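Local structure of acetylene hydratase (Pelobacter acetylenicus, 2E7Z) at residues D10-E18 and K28-T37; I472-Q480 and W528-S539. The protein catalyses the hydration of acetylene to acetaldehyde, using a tungsten-bis(molybdopterin guanine dinucleotide) cofactor and a [4Fe-4S] cluster. All coordinates share one frame; numbering follows the deposited sequence.

Interaction 1 of 2, residues D10-E18 and K28-T37; sequences DINCVVEAE and KSISEPHPTT. With SF4 (iron/sulfur cluster), chain D; MGD (2-amino-5,6-dimercapto-7-methyl-3,7,8a,9-tetrahydro-8-oxa-1,3,9,10-tetraaza-anthracen-4-one guanosine dinucleotide), chain F.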
loop_
_atom_site.group_PDB
_atom_site.type_symbol
_atom_site.label_atom_id
_atom_site.label_comp_id
_atom_site.label_asym_id
_atom_site.label_seq_id
_atom_site.Cartn_x
_atom_site.Cartn_y
_atom_site.Cartn_z
ATOM N N ASP A 10 -8.154 4.165 -2.031
ATOM C CA ASP A 10 -7.224 5.007 -1.288
ATOM C C ASP A 10 -6.769 6.314 -1.959
ATOM O O ASP A 10 -6.052 7.100 -1.342
ATOM C CB ASP A 10 -6.021 4.188 -0.801
ATOM C CG ASP A 10 -5.234 3.534 -1.923
ATOM O OD1 ASP A 10 -5.729 3.405 -3.073
ATOM O OD2 ASP A 10 -4.097 3.095 -1.609
ATOM N N ILE A 11 -7.200 6.576 -3.195
ATOM C CA ILE A 11 -6.831 7.847 -3.806
ATOM C C ILE A 11 -7.659 8.994 -3.213
ATOM O O ILE A 11 -7.214 10.139 -3.244
ATOM C CB ILE A 11 -6.904 7.822 -5.358
ATOM C CG1 ILE A 11 -6.057 8.947 -5.969
ATOM C CG2 ILE A 11 -8.337 7.893 -5.830
ATOM C CD1 ILE A 11 -4.587 8.969 -5.546
ATOM N N ASN A 12 -8.837 8.669 -2.663
ATOM C CA ASN A 12 -9.612 9.613 -1.847
ATOM C C ASN A 12 -10.115 10.855 -2.604
ATOM O O ASN A 12 -10.007 11.998 -2.111
ATOM C CB ASN A 12 -8.794 10.049 -0.615
ATOM C CG ASN A 12 -8.629 8.951 0.457
ATOM O OD1 ASN A 12 -7.898 9.183 1.412
ATOM N ND2 ASN A 12 -9.318 7.807 0.338
ATOM N N CYS A 13 -10.690 10.625 -3.786
ATOM C CA CYS A 13 -11.449 11.671 -4.472
ATOM C C CYS A 13 -12.444 12.291 -3.500
ATOM O O CYS A 13 -13.081 11.582 -2.721
ATOM C CB CYS A 13 -12.299 11.065 -5.585
ATOM S SG CYS A 13 -11.381 10.043 -6.774
ATOM N N VAL A 14 -12.601 13.610 -3.571
ATOM C CA VAL A 14 -13.664 14.267 -2.822
ATOM C C VAL A 14 -14.924 14.302 -3.678
ATOM O O VAL A 14 -14.900 14.805 -4.810
ATOM C CB VAL A 14 -13.249 15.667 -2.350
ATOM C CG1 VAL A 14 -14.379 16.330 -1.514
ATOM C CG2 VAL A 14 -11.956 15.567 -1.530
ATOM N N VAL A 15 -16.001 13.736 -3.137
ATOM C CA VAL A 15 -17.267 13.599 -3.838
ATOM C C VAL A 15 -18.337 14.392 -3.095
ATOM O O VAL A 15 -18.081 14.970 -2.030
ATOM C CB VAL A 15 -17.685 12.086 -3.983
ATOM C CG1 VAL A 15 -16.638 11.285 -4.765
ATOM C CG2 VAL A 15 -17.903 11.434 -2.625
ATOM N N GLU A 16 -19.532 14.437 -3.666
ATOM C CA GLU A 16 -20.656 15.036 -2.980
ATOM C C GLU A 16 -21.636 13.926 -2.623
ATOM O O GLU A 16 -21.755 12.940 -3.348
ATOM C CB GLU A 16 -21.295 16.143 -3.823
ATOM C CG GLU A 16 -20.524 17.470 -3.706
ATOM C CD GLU A 16 -21.177 18.626 -4.447
ATOM O OE1 GLU A 16 -21.907 18.354 -5.419
ATOM O OE2 GLU A 16 -20.946 19.804 -4.057
ATOM N N ALA A 17 -22.285 14.061 -1.471
ATOM C CA ALA A 17 -23.279 13.084 -1.039
ATOM C C ALA A 17 -24.494 13.789 -0.512
ATOM O O ALA A 17 -24.399 14.875 0.068
ATOM C CB ALA A 17 -22.715 12.173 0.044
ATOM N N GLU A 18 -25.637 13.144 -0.699
ATOM C CA GLU A 18 -26.887 13.659 -0.183
ATOM C C GLU A 18 -27.813 12.510 0.182
ATOM O O GLU A 18 -27.944 11.544 -0.570
ATOM C CB GLU A 18 -27.562 14.526 -1.238
ATOM C CG GLU A 18 -28.728 15.310 -0.693
ATOM C CD GLU A 18 -29.398 16.172 -1.743
ATOM O OE1 GLU A 18 -29.189 15.928 -2.962
ATOM O OE2 GLU A 18 -30.141 17.094 -1.337
ATOM N N LYS A 28 -22.170 11.537 -5.845
ATOM C CA LYS A 28 -21.860 12.023 -7.192
ATOM C C LYS A 28 -20.561 12.817 -7.220
ATOM O O LYS A 28 -20.039 13.205 -6.172
ATOM C CB LYS A 28 -23.018 12.854 -7.748
ATOM C CG LYS A 28 -23.301 14.136 -7.003
ATOM C CD LYS A 28 -24.483 14.881 -7.633
ATOM C CE LYS A 28 -25.717 13.987 -7.759
ATOM N NZ LYS A 28 -26.932 14.756 -8.180
ATOM N N SER A 29 -20.006 13.031 -8.411
ATOM C CA SER A 29 -18.807 13.829 -8.533
ATOM C C SER A 29 -19.105 15.228 -8.018
ATOM O O SER A 29 -20.224 15.741 -8.170
ATOM C CB SER A 29 -18.257 13.853 -9.967
ATOM O OG SER A 29 -19.190 14.414 -10.863
ATOM N N ILE A 30 -18.132 15.803 -7.334
ATOM C CA ILE A 30 -18.328 17.104 -6.721
ATOM C C ILE A 30 -18.689 18.138 -7.797
ATOM O O ILE A 30 -18.013 18.263 -8.819
ATOM C CB ILE A 30 -17.108 17.498 -5.860
ATOM C CG1 ILE A 30 -17.438 18.731 -5.008
ATOM C CG2 ILE A 30 -15.858 17.681 -6.713
ATOM C CD1 ILE A 30 -16.635 18.794 -3.743
ATOM N N SER A 31 -19.777 18.861 -7.548
ATOM C CA SER A 31 -20.312 19.823 -8.525
ATOM C C SER A 31 -19.626 21.192 -8.469
ATOM O O SER A 31 -19.806 22.022 -9.368
ATOM C CB SER A 31 -21.830 19.982 -8.348
ATOM O OG SER A 31 -22.134 20.459 -7.044
ATOM N N GLU A 32 -18.869 21.435 -7.406
ATOM C CA GLU A 32 -18.110 22.664 -7.237
ATOM C C GLU A 32 -16.662 22.455 -7.646
ATOM O O GLU A 32 -16.174 21.324 -7.608
ATOM C CB GLU A 32 -18.149 23.115 -5.772
ATOM C CG GLU A 32 -19.548 23.423 -5.272
ATOM C CD GLU A 32 -20.093 24.715 -5.836
ATOM O OE1 GLU A 32 -19.291 25.575 -6.276
ATOM O OE2 GLU A 32 -21.331 24.871 -5.840
ATOM N N PRO A 33 -15.960 23.536 -8.027
ATOM C CA PRO A 33 -14.538 23.420 -8.354
ATOM C C PRO A 33 -13.700 23.097 -7.110
ATOM O O PRO A 33 -13.477 23.958 -6.259
ATOM C CB PRO A 33 -14.196 24.793 -8.937
ATOM C CG PRO A 33 -15.253 25.721 -8.350
ATOM C CD PRO A 33 -16.479 24.912 -8.212
ATOM N N HIS A 34 -13.255 21.850 -7.013
ATOM C CA HIS A 34 -12.499 21.401 -5.846
ATOM C C HIS A 34 -10.995 21.662 -6.033
ATOM O O HIS A 34 -10.473 21.520 -7.160
ATOM C CB HIS A 34 -12.761 19.922 -5.568
ATOM C CG HIS A 34 -12.241 19.461 -4.237
ATOM N ND1 HIS A 34 -10.964 18.979 -4.072
ATOM C CD2 HIS A 34 -12.814 19.436 -3.009
ATOM C CE1 HIS A 34 -10.770 18.667 -2.801
ATOM N NE2 HIS A 34 -11.878 18.940 -2.134
ATOM N N PRO A 35 -10.295 22.069 -4.957
ATOM C CA PRO A 35 -8.862 22.393 -5.075
ATOM C C PRO A 35 -7.964 21.248 -5.532
ATOM O O PRO A 35 -6.904 21.510 -6.102
ATOM C CB PRO A 35 -8.476 22.830 -3.659
ATOM C CG PRO A 35 -9.750 23.294 -3.056
ATOM C CD PRO A 35 -10.800 22.368 -3.603
ATOM N N THR A 36 -8.361 20.002 -5.267
ATOM C CA THR A 36 -7.493 18.859 -5.593
ATOM C C THR A 36 -8.146 17.825 -6.484
ATOM O O THR A 36 -7.463 17.219 -7.309
ATOM C CB THR A 36 -6.935 18.127 -4.346
ATOM O OG1 THR A 36 -7.969 17.332 -3.752
ATOM C CG2 THR A 36 -6.334 19.105 -3.309
ATOM N N THR A 37 -9.451 17.612 -6.328
ATOM C CA THR A 37 -10.170 16.601 -7.104
ATOM C C THR A 37 -10.779 17.247 -8.352
ATOM O O THR A 37 -11.672 18.083 -8.244
ATOM C CB THR A 37 -11.281 15.945 -6.256
ATOM O OG1 THR A 37 -10.688 15.341 -5.092
ATOM C CG2 THR A 37 -12.021 14.890 -7.053
HETATM FE FE1 SF4 D . -13.525 5.763 -7.046
HETATM FE FE2 SF4 D . -13.701 6.646 -4.512
HETATM FE FE3 SF4 D . -12.100 7.919 -6.286
HETATM FE FE4 SF4 D . -11.417 5.503 -5.347
HETATM S S1 SF4 D . -11.566 7.378 -4.101
HETATM S S2 SF4 D . -11.305 6.203 -7.561
HETATM S S3 SF4 D . -13.478 4.478 -5.112
HETATM S S4 SF4 D . -14.401 7.751 -6.419
HETATM P PB MGD F . -2.904 -3.049 -11.512
HETATM O O1B MGD F . -4.254 -2.657 -12.051
HETATM O O2B MGD F . -2.815 -4.239 -10.600
HETATM O O3B MGD F . -2.242 -1.815 -10.720
HETATM O O3A MGD F . -2.830 0.364 -9.677
HETATM P PA MGD F . -2.270 -0.244 -11.047
HETATM O O1A MGD F . -0.817 0.141 -11.156
HETATM O O2A MGD F . -3.222 0.162 -12.157
HETATM O "O5'" MGD F . -1.916 -3.292 -12.761
HETATM C "C5'" MGD F . -1.858 -2.259 -13.726
HETATM C "C4'" MGD F . -0.833 -2.615 -14.787
HETATM O "O4'" MGD F . 0.417 -2.941 -14.169
HETATM C "C3'" MGD F . -1.270 -3.836 -15.592
HETATM O "O3'" MGD F . -1.591 -3.427 -16.922
HETATM C "C2'" MGD F . -0.072 -4.760 -15.572
HETATM O "O2'" MGD F . 0.259 -5.319 -16.841
HETATM C "C1'" MGD F . 1.029 -3.825 -15.088
HETATM N N9 MGD F . 2.196 -4.531 -14.524
HETATM C C8 MGD F . 2.212 -5.674 -13.812
HETATM N N7 MGD F . 3.472 -6.028 -13.450
HETATM C C5 MGD F . 4.294 -5.087 -13.977
HETATM C C6 MGD F . 5.749 -4.824 -13.999
HETATM O O6 MGD F . 6.549 -5.620 -13.463
HETATM N N1 MGD F . 6.179 -3.722 -14.631
HETATM C C2 MGD F . 5.350 -2.849 -15.240
HETATM N N2 MGD F . 5.874 -1.754 -15.842
HETATM N N3 MGD F . 3.999 -3.027 -15.256
HETATM C C4 MGD F . 3.446 -4.099 -14.659
HETATM C C10 MGD F . -2.501 -0.105 -8.371
HETATM C C11 MGD F . -3.423 0.709 -7.467
HETATM O O11 MGD F . -4.771 0.601 -7.952
HETATM C C12 MGD F . -3.342 0.312 -6.007
HETATM S S12 MGD F . -1.869 -0.183 -5.331
HETATM C C13 MGD F . -4.428 0.345 -5.216
HETATM S S13 MGD F . -4.354 0.077 -3.535
HETATM C C14 MGD F . -5.787 0.587 -5.787
HETATM N N15 MGD F . -6.493 -0.674 -5.973
HETATM C C16 MGD F . -7.616 -0.658 -6.724
HETATM C C17 MGD F . -8.638 -1.726 -6.689
HETATM O O17 MGD F . -8.500 -2.729 -5.951
HETATM N N18 MGD F . -9.713 -1.591 -7.488
HETATM C C19 MGD F . -9.886 -0.538 -8.315
HETATM N N19 MGD F . -11.002 -0.484 -9.071
HETATM N N20 MGD F . -8.986 0.475 -8.407
HETATM C C21 MGD F . -7.866 0.460 -7.656
HETATM N N22 MGD F . -6.969 1.456 -7.752
HETATM C C23 MGD F . -5.670 1.332 -7.125
HETATM O O HOH W 1 -15.749 14.097 -7.201
HETATM O O HOH W 2 -22.654 22.186 -4.066
#
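Glu16 reaches across to Ser31, whose N and OG both donate to one carboxylate oxygen. Ser31 OG gives its hydrogen to Glu16 OE1 at 2.7 Å, arriving on the syn side, 20° out of the carboxylate plane; the backbone N of Ser31 comes to the same OE1 from above that plane, at 3.1 Å. On the way the Glu16 chain, extended beyond CG, crosses Ile30 at about a right angle, CG resting 3.6 Å from Ile30 CG1. Lys1 adds a salt bridge to Glu16 OE1 and probably offsets part of the carboxylate's charge, while a water joins OE2 to Glu32 through one firm and one weak bond.

Next along, Val14 lies over one face of the His34 imidazole, a CH-pi contact with CB 3.9 Å from the ring centroid; Pro35 CD covers the opposite face. The ring's rotation is fixed by ND1, which accepts from both Thr36 N and Thr37 N, each tilted from the ring plane. Thr37 OG1 in turn takes the Val14 N-H almost straight, at 3.0 Å and 173°.

The contact is built on a beta hairpin, strands 14-19 and 25-29, and on the loop that follows it; strand 2-5 pairs with the other edge of 14-19. Glu16 and Lys28 form an antiparallel hydrogen-bonded pair, and beyond it a water bridges Val14 O and Ile30 N.

Upstream of the hairpin, Cys13 SG binds an iron of the [4Fe-4S] cluster at 2.3 Å. Farther out, the active-site residue Asp10 places OD2 3.6 Å from S13 of the pterin cofactor, and its OD1 is hydrogen-bonded to Trp176 NE1.

Interaction 2 of 2, residues I472-Q480 and W528-S539; sequences IPFGNTSQQ and WEEYQKQYTYMS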
loop_
_atom_site.group_PDB
_atom_site.type_symbol
_atom_site.label_atom_id
_atom_site.label_comp_id
_atom_site.label_asym_id
_atom_site.label_seq_id
_atom_site.Cartn_x
_atom_site.Cartn_y
_atom_site.Cartn_z
ATOM N N ILE A 472 1.812 13.567 3.286
ATOM C CA ILE A 472 1.035 14.227 2.240
ATOM C C ILE A 472 0.913 15.712 2.603
ATOM O O ILE A 472 0.507 16.032 3.706
ATOM C CB ILE A 472 -0.362 13.606 2.099
ATOM C CG1 ILE A 472 -0.268 12.115 1.775
ATOM C CG2 ILE A 472 -1.165 14.331 0.996
ATOM C CD1 ILE A 472 -1.637 11.408 1.733
ATOM N N PRO A 473 1.328 16.615 1.693
ATOM C CA PRO A 473 1.397 18.032 2.033
ATOM C C PRO A 473 0.073 18.816 1.906
ATOM O O PRO A 473 0.100 20.017 1.645
ATOM C CB PRO A 473 2.431 18.564 1.036
ATOM C CG PRO A 473 2.257 17.714 -0.155
ATOM C CD PRO A 473 1.875 16.343 0.346
ATOM N N PHE A 474 -1.061 18.148 2.079
ATOM C CA PHE A 474 -2.345 18.825 2.151
ATOM C C PHE A 474 -3.310 17.889 2.826
ATOM O O PHE A 474 -3.059 16.680 2.929
ATOM C CB PHE A 474 -2.875 19.161 0.748
ATOM C CG PHE A 474 -3.177 17.949 -0.085
ATOM C CD1 PHE A 474 -2.185 17.353 -0.851
ATOM C CD2 PHE A 474 -4.456 17.399 -0.110
ATOM C CE1 PHE A 474 -2.468 16.231 -1.611
ATOM C CE2 PHE A 474 -4.737 16.263 -0.859
ATOM C CZ PHE A 474 -3.732 15.681 -1.615
ATOM N N GLY A 475 -4.431 18.447 3.262
ATOM C CA GLY A 475 -5.533 17.613 3.746
ATOM C C GLY A 475 -6.839 18.088 3.157
ATOM O O GLY A 475 -7.084 19.293 3.100
ATOM N N ASN A 476 -7.658 17.144 2.696
ATOM C CA ASN A 476 -9.066 17.418 2.368
ATOM C C ASN A 476 -9.976 17.076 3.537
ATOM O O ASN A 476 -9.848 16.017 4.139
ATOM C CB ASN A 476 -9.507 16.609 1.140
ATOM C CG ASN A 476 -8.816 17.065 -0.138
ATOM O OD1 ASN A 476 -8.385 16.251 -0.958
ATOM N ND2 ASN A 476 -8.673 18.362 -0.289
ATOM N N THR A 477 -10.903 17.969 3.847
ATOM C CA THR A 477 -11.917 17.655 4.850
ATOM C C THR A 477 -13.007 16.736 4.291
ATOM O O THR A 477 -13.343 16.805 3.109
ATOM C CB THR A 477 -12.547 18.952 5.391
ATOM O OG1 THR A 477 -13.075 19.699 4.279
ATOM C CG2 THR A 477 -11.504 19.791 6.116
ATOM N N SER A 478 -13.536 15.887 5.167
ATOM C CA SER A 478 -14.641 15.010 4.853
ATOM C C SER A 478 -15.760 15.211 5.857
ATOM O O SER A 478 -15.560 15.029 7.053
ATOM C CB SER A 478 -14.181 13.562 4.897
ATOM O OG SER A 478 -15.187 12.751 4.338
ATOM N N GLN A 479 -16.942 15.575 5.377
ATOM C CA GLN A 479 -18.090 15.720 6.261
ATOM C C GLN A 479 -18.758 14.396 6.512
ATOM O O GLN A 479 -18.791 13.526 5.614
ATOM C CB GLN A 479 -19.074 16.710 5.649
ATOM C CG GLN A 479 -18.491 18.106 5.442
ATOM C CD GLN A 479 -19.560 19.064 4.997
ATOM O OE1 GLN A 479 -20.066 18.973 3.882
ATOM N NE2 GLN A 479 -19.965 19.938 5.898
ATOM N N GLN A 480 -19.319 14.263 7.717
ATOM C CA GLN A 480 -20.153 13.122 8.063
ATOM C C GLN A 480 -21.531 13.227 7.397
ATOM O O GLN A 480 -22.223 14.234 7.582
ATOM C CB GLN A 480 -20.335 13.078 9.558
ATOM C CG GLN A 480 -21.047 11.852 10.051
ATOM C CD GLN A 480 -21.074 11.739 11.554
ATOM O OE1 GLN A 480 -20.524 12.587 12.269
ATOM N NE2 GLN A 480 -21.680 10.677 12.045
ATOM N N TRP A 528 -13.869 21.522 14.749
ATOM C CA TRP A 528 -14.313 20.836 13.542
ATOM C C TRP A 528 -15.495 21.514 12.819
ATOM O O TRP A 528 -15.541 21.541 11.581
ATOM C CB TRP A 528 -14.599 19.370 13.878
ATOM C CG TRP A 528 -15.227 18.595 12.763
ATOM C CD1 TRP A 528 -16.474 18.034 12.776
ATOM C CD2 TRP A 528 -14.663 18.309 11.465
ATOM N NE1 TRP A 528 -16.717 17.396 11.573
ATOM C CE2 TRP A 528 -15.631 17.570 10.750
ATOM C CE3 TRP A 528 -13.434 18.616 10.841
ATOM C CZ2 TRP A 528 -15.414 17.114 9.444
ATOM C CZ3 TRP A 528 -13.222 18.163 9.540
ATOM C CH2 TRP A 528 -14.216 17.407 8.863
ATOM N N GLU A 529 -16.440 22.078 13.566
ATOM C CA GLU A 529 -17.575 22.727 12.918
ATOM C C GLU A 529 -17.130 23.789 11.924
ATOM O O GLU A 529 -17.655 23.879 10.817
ATOM C CB GLU A 529 -18.543 23.316 13.955
ATOM C CG GLU A 529 -19.594 24.185 13.322
ATOM C CD GLU A 529 -20.780 24.481 14.218
ATOM O OE1 GLU A 529 -20.761 24.114 15.417
ATOM O OE2 GLU A 529 -21.743 25.090 13.704
ATOM N N GLU A 530 -16.133 24.587 12.314
ATOM C CA GLU A 530 -15.607 25.616 11.434
ATOM C C GLU A 530 -14.616 25.048 10.399
ATOM O O GLU A 530 -14.673 25.395 9.215
ATOM C CB GLU A 530 -14.923 26.690 12.274
ATOM C CG GLU A 530 -14.363 27.856 11.469
ATOM C CD GLU A 530 -13.683 28.940 12.326
ATOM O OE1 GLU A 530 -13.517 28.770 13.569
ATOM O OE2 GLU A 530 -13.319 29.988 11.743
ATOM N N TYR A 531 -13.764 24.136 10.845
ATOM C CA TYR A 531 -12.706 23.598 10.010
ATOM C C TYR A 531 -13.250 22.936 8.758
ATOM O O TYR A 531 -12.664 23.079 7.697
ATOM C CB TYR A 531 -11.897 22.583 10.805
ATOM C CG TYR A 531 -10.572 22.226 10.186
ATOM C CD1 TYR A 531 -9.452 23.041 10.369
ATOM C CD2 TYR A 531 -10.413 21.049 9.460
ATOM C CE1 TYR A 531 -8.218 22.712 9.831
ATOM C CE2 TYR A 531 -9.187 20.704 8.919
ATOM C CZ TYR A 531 -8.088 21.541 9.099
ATOM O OH TYR A 531 -6.848 21.213 8.580
ATOM N N GLN A 532 -14.363 22.206 8.887
ATOM C CA GLN A 532 -14.867 21.394 7.772
ATOM C C GLN A 532 -15.458 22.237 6.662
ATOM O O GLN A 532 -15.769 21.703 5.596
ATOM C CB GLN A 532 -15.937 20.432 8.270
ATOM C CG GLN A 532 -17.237 21.138 8.660
ATOM C CD GLN A 532 -18.191 20.196 9.306
ATOM O OE1 GLN A 532 -19.040 19.578 8.640
ATOM N NE2 GLN A 532 -18.020 20.026 10.616
ATOM N N LYS A 533 -15.613 23.539 6.909
ATOM C CA LYS A 533 -16.250 24.415 5.937
ATOM C C LYS A 533 -15.362 24.703 4.729
ATOM O O LYS A 533 -15.859 25.132 3.692
ATOM C CB LYS A 533 -16.760 25.699 6.599
ATOM C CG LYS A 533 -17.915 25.441 7.575
ATOM C CD LYS A 533 -18.337 26.730 8.272
ATOM C CE LYS A 533 -19.480 26.463 9.237
ATOM N NZ LYS A 533 -19.981 27.714 9.882
ATOM N N GLN A 534 -14.058 24.478 4.863
ATOM C CA GLN A 534 -13.141 24.664 3.759
ATOM C C GLN A 534 -12.717 23.305 3.240
ATOM O O GLN A 534 -12.474 22.388 4.027
ATOM C CB GLN A 534 -11.933 25.426 4.266
ATOM C CG GLN A 534 -10.884 25.679 3.190
ATOM C CD GLN A 534 -9.806 26.670 3.611
ATOM O OE1 GLN A 534 -10.102 27.739 4.141
ATOM N NE2 GLN A 534 -8.549 26.332 3.345
ATOM N N TYR A 535 -12.657 23.168 1.915
ATOM C CA TYR A 535 -12.342 21.882 1.302
ATOM C C TYR A 535 -10.962 21.347 1.633
ATOM O O TYR A 535 -10.805 20.159 1.928
ATOM C CB TYR A 535 -12.406 21.959 -0.221
ATOM C CG TYR A 535 -13.773 22.066 -0.815
ATOM C CD1 TYR A 535 -14.832 21.304 -0.339
ATOM C CD2 TYR A 535 -13.982 22.875 -1.925
ATOM C CE1 TYR A 535 -16.101 21.389 -0.937
ATOM C CE2 TYR A 535 -15.216 22.964 -2.524
ATOM C CZ TYR A 535 -16.283 22.223 -2.033
ATOM O OH TYR A 535 -17.536 22.303 -2.614
ATOM N N THR A 536 -9.952 22.212 1.512
ATOM C CA THR A 536 -8.560 21.755 1.485
ATOM C C THR A 536 -7.658 22.704 2.246
ATOM O O THR A 536 -7.779 23.916 2.086
ATOM C CB THR A 536 -8.063 21.742 0.018
ATOM O OG1 THR A 536 -8.983 20.986 -0.781
ATOM C CG2 THR A 536 -6.633 21.175 -0.094
ATOM N N TYR A 537 -6.732 22.142 3.019
ATOM C CA TYR A 537 -5.728 22.920 3.714
ATOM C C TYR A 537 -4.347 22.495 3.255
ATOM O O TYR A 537 -3.943 21.351 3.478
ATOM C CB TYR A 537 -5.855 22.711 5.217
ATOM C CG TYR A 537 -7.150 23.253 5.776
ATOM C CD1 TYR A 537 -8.298 22.474 5.824
ATOM C CD2 TYR A 537 -7.218 24.550 6.274
ATOM C CE1 TYR A 537 -9.490 22.981 6.354
ATOM C CE2 TYR A 537 -8.383 25.065 6.811
ATOM C CZ TYR A 537 -9.513 24.283 6.846
ATOM O OH TYR A 537 -10.663 24.815 7.388
ATOM N N MET A 538 -3.629 23.418 2.612
ATOM C CA MET A 538 -2.282 23.131 2.147
ATOM C C MET A 538 -1.277 23.275 3.271
ATOM O O MET A 538 -1.408 24.165 4.115
ATOM C CB MET A 538 -1.889 24.081 0.999
ATOM C CG MET A 538 -2.841 24.050 -0.202
ATOM S SD MET A 538 -3.080 22.425 -0.971
ATOM C CE MET A 538 -1.379 21.919 -1.222
ATOM N N SER A 539 -0.270 22.407 3.274
ATOM C CA SER A 539 0.820 22.489 4.237
ATOM C C SER A 539 1.953 23.345 3.682
ATOM O O SER A 539 2.216 23.350 2.469
ATOM C CB SER A 539 1.398 21.100 4.522
ATOM O OG SER A 539 2.375 21.159 5.545
HETATM O O HOH W 3 -12.474 18.385 0.673
HETATM O O HOH W 4 -19.109 16.528 9.618
#
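Gly475 and Tyr537 exchange both backbone hydrogen bonds at the middle of a two-stranded antiparallel sheet, 474-476 against 536-538, with Tyr537 N to Gly475 O at 2.9 Å. Non-hydrogen-bonded pairs flank it, Phe474 with Met538 and Asn476 with Thr536; there the strands draw close enough for CA-H...O contacts, such as Phe474 CA to Tyr537 O at 3.3 Å.

The dense part lies just beyond, around Thr477. Its CG2 sits against the Tyr531 ring, 3.7 Å from CD2, and meets the edge of the Tyr537 ring in plane. That ring is held from three sides: Tyr531 CZ over one face, Gln534 NE2 over the other, and its own hydroxyl bonded to a lone pair of Tyr531 O. Trp528 turns the edge of its indole to Ser478 O, 3.2 Å from CZ2, and packs on Leu514 and Ile517 of helix 513-520, while Asn476 and Ser478 touch strand 2-5.

The Met538 end is looser. Turned at chi2 (-57°), exposed Met538 brings SD to 3.7 Å from Phe474 CB, and a further turn at chi3 carries its methyl to Pro473 O. At the opposite end, beside the indole, a water accepts from Gln480 N and Trp528 NE1 and donates to Gln532 OE1. The same OE1 receives Gln479 NE2 at 2.9 Å, in its carbonyl plane, with the two amide planes 89° apart.

In the fold
From the N terminus, the chain runs through strand 2-5 and the cluster-binding turn into interaction 1, which closes the short hairpin loop between 10-18 and 28-37. Interaction 2 opens only some 435 residues later and closes a loop of 47 residues, rich in helix, between 472-480 and 528-539. The two are in series, neither nesting nor crossing, yet their centres lie 12 Å apart and they touch: Thr36 OG1 and Asn476 OD1 are 3.0 Å apart, probably hydrogen-bonded, and His34 meets the Tyr535 ring. Strand 2-5 borders both, pairing with strand 14-19 and meeting Gln479 through His3, tying the two-stranded sheet 474-476/536-538 to the N-terminal sheet beside the cluster.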